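Local coordinates for protein ofchtiv-allosamidin (Ostrinia furnacalis, PDB 6JMB) that probably hydrolyses chitin as a family 18 insect chitinase and binds the inhibitor allosamidin in its active-site pocket, at residues 225-228 with 229-233. Sequence-based numbering, arbitrary orientation.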
loop_
_atom_site.group_PDB
_atom_site.type_symbol
_atom_site.label_atom_id
_atom_site.label_comp_id
_atom_site.label_asym_id
_atom_site.label_seq_id
_atom_site.Cartn_x
_atom_site.Cartn_y
_atom_site.Cartn_z
ATOM N N ASN A 225 12.537 8.622 0.729
ATOM C CA ASN A 225 12.949 7.251 0.469
ATOM C C ASN A 225 12.534 6.353 1.633
ATOM O O ASN A 225 12.125 6.819 2.702
ATOM C CB ASN A 225 14.436 7.148 0.076
ATOM C CG ASN A 225 15.376 7.709 1.133
ATOM O OD1 ASN A 225 15.313 7.336 2.301
ATOM N ND2 ASN A 225 16.274 8.600 0.710
ATOM N N VAL A 226 12.608 5.044 1.387
ATOM C CA VAL A 226 12.099 4.059 2.339
ATOM C C VAL A 226 12.870 4.131 3.651
ATOM O O VAL A 226 12.281 4.099 4.738
ATOM C CB VAL A 226 12.150 2.650 1.722
ATOM C CG1 VAL A 226 11.750 1.597 2.751
ATOM C CG2 VAL A 226 11.255 2.580 0.486
ATOM N N ASN A 227 14.198 4.210 3.572
ATOM C CA ASN A 227 15.008 4.254 4.786
ATOM C C ASN A 227 14.651 5.459 5.653
ATOM O O ASN A 227 14.485 5.332 6.875
ATOM C CB ASN A 227 16.494 4.253 4.420
ATOM C CG ASN A 227 17.394 4.445 5.620
ATOM O OD1 ASN A 227 17.406 3.639 6.553
ATOM N ND2 ASN A 227 18.178 5.515 5.589
ATOM N N ASN A 228 14.510 6.639 5.041
ATOM C CA ASN A 228 14.170 7.818 5.832
ATOM C C ASN A 228 12.811 7.658 6.502
ATOM O O ASN A 228 12.638 8.030 7.669
ATOM C CB ASN A 228 14.200 9.076 4.967
ATOM C CG ASN A 228 15.608 9.572 4.703
ATOM O OD1 ASN A 228 16.548 9.244 5.432
ATOM N ND2 ASN A 228 15.758 10.361 3.655
ATOM N N ALA A 229 11.844 7.071 5.790
ATOM C CA ALA A 229 10.507 6.906 6.347
ATOM C C ALA A 229 10.506 5.906 7.494
ATOM O O ALA A 229 9.924 6.164 8.553
ATOM C CB ALA A 229 9.536 6.460 5.253
ATOM N N VAL A 230 11.141 4.749 7.297
ATOM C CA VAL A 230 11.183 3.738 8.352
ATOM C C VAL A 230 11.878 4.288 9.588
ATOM O O VAL A 230 11.394 4.135 10.716
ATOM C CB VAL A 230 11.848 2.448 7.843
ATOM C CG1 VAL A 230 12.164 1.518 9.018
ATOM C CG2 VAL A 230 10.933 1.750 6.837
ATOM N N GLN A 231 13.020 4.950 9.390
ATOM C CA GLN A 231 13.740 5.488 10.535
ATOM C C GLN A 231 12.948 6.594 11.220
ATOM O O GLN A 231 13.018 6.720 12.448
ATOM C CB GLN A 231 15.141 5.945 10.129
ATOM C CG GLN A 231 16.028 4.815 9.599
ATOM C CD GLN A 231 16.122 3.645 10.557
ATOM O OE1 GLN A 231 16.387 3.823 11.746
ATOM N NE2 GLN A 231 15.897 2.435 10.046
ATOM N N TYR A 232 12.172 7.380 10.464
ATOM C CA TYR A 232 11.304 8.364 11.110
ATOM C C TYR A 232 10.295 7.682 12.032
ATOM O O TYR A 232 10.155 8.054 13.204
ATOM C CB TYR A 232 10.568 9.254 10.098
ATOM C CG TYR A 232 9.512 10.035 10.848
ATOM C CD1 TYR A 232 9.879 11.070 11.697
ATOM C CD2 TYR A 232 8.169 9.675 10.793
ATOM C CE1 TYR A 232 8.940 11.752 12.441
ATOM C CE2 TYR A 232 7.219 10.356 11.537
ATOM C CZ TYR A 232 7.617 11.389 12.360
ATOM O OH TYR A 232 6.679 12.060 13.108
ATOM N N TRP A 233 9.580 6.678 11.517
ATOM C CA TRP A 233 8.534 6.039 12.309
ATOM C C TRP A 233 9.111 5.357 13.540
ATOM O O TRP A 233 8.532 5.444 14.630
ATOM C CB TRP A 233 7.696 5.092 11.443
ATOM C CG TRP A 233 6.686 5.862 10.643
ATOM C CD1 TRP A 233 6.869 6.444 9.420
ATOM C CD2 TRP A 233 5.345 6.182 11.041
ATOM N NE1 TRP A 233 5.720 7.099 9.027
ATOM C CE2 TRP A 233 4.771 6.946 10.005
ATOM C CE3 TRP A 233 4.572 5.882 12.171
ATOM C CZ2 TRP A 233 3.469 7.422 10.067
ATOM C CZ3 TRP A 233 3.273 6.357 12.231
ATOM C CH2 TRP A 233 2.732 7.113 11.183
#
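Val-226, the first residue of helix 226-235, and Val-230, one turn on, pack together in a family 18 TIM-barrel chitinase, a compact example of how an N-cap starts a helix and i to i+4 pairs then propagate it. The cap is Asn-225. With CG beside both the backbone N and the carbonyl carbon (chi1 58°), its amide end turns forward toward the first turn, where OD1 accepts from Asn-228 N at 2.9 Å, the donor lying nearly along the C=O axis. The same residue also serves through its backbone, as Ala-229 N bonds to Asn-225 O, so cap and first helical bond share one residue. Three further backbone bonds continue the pattern: Val-230 N to Val-226 O, 2.9 Å and almost straight at 173°, then Gln-231 N to Asn-227 O, and Tyr-232 N to Asn-228 O.

Apolar packing follows the buried side. The two valines point the same way, CG1 of Val-226 meeting CG2 of Val-230 at 4.2 Å, and both rest on Met-245 of strand 243-256, so this side of the helix faces the barrel. Farther along, Trp-233 continues that inward packing onto Leu-243 and gives its NE1 to Ala-167 O.

Polar side chains occupy another flank. Asn-228 turns its ND2 back to Glu-220 O and Leu-223 O, tying the first turn to the preceding loop. Asn-227 and Gln-231 cross at a slant with their amide planes 33° apart; no direct bond joins the amides, but Asn-227 OD1 and Gln-231 NE2 are both hydrogen-bonded to the hydroxyl of Tyr-333, from helix 324-336. Gln-231 is bent at chi2, and its aliphatic stem lies against the asparagine, CG standing 3.5 Å from Asn-227 OD1.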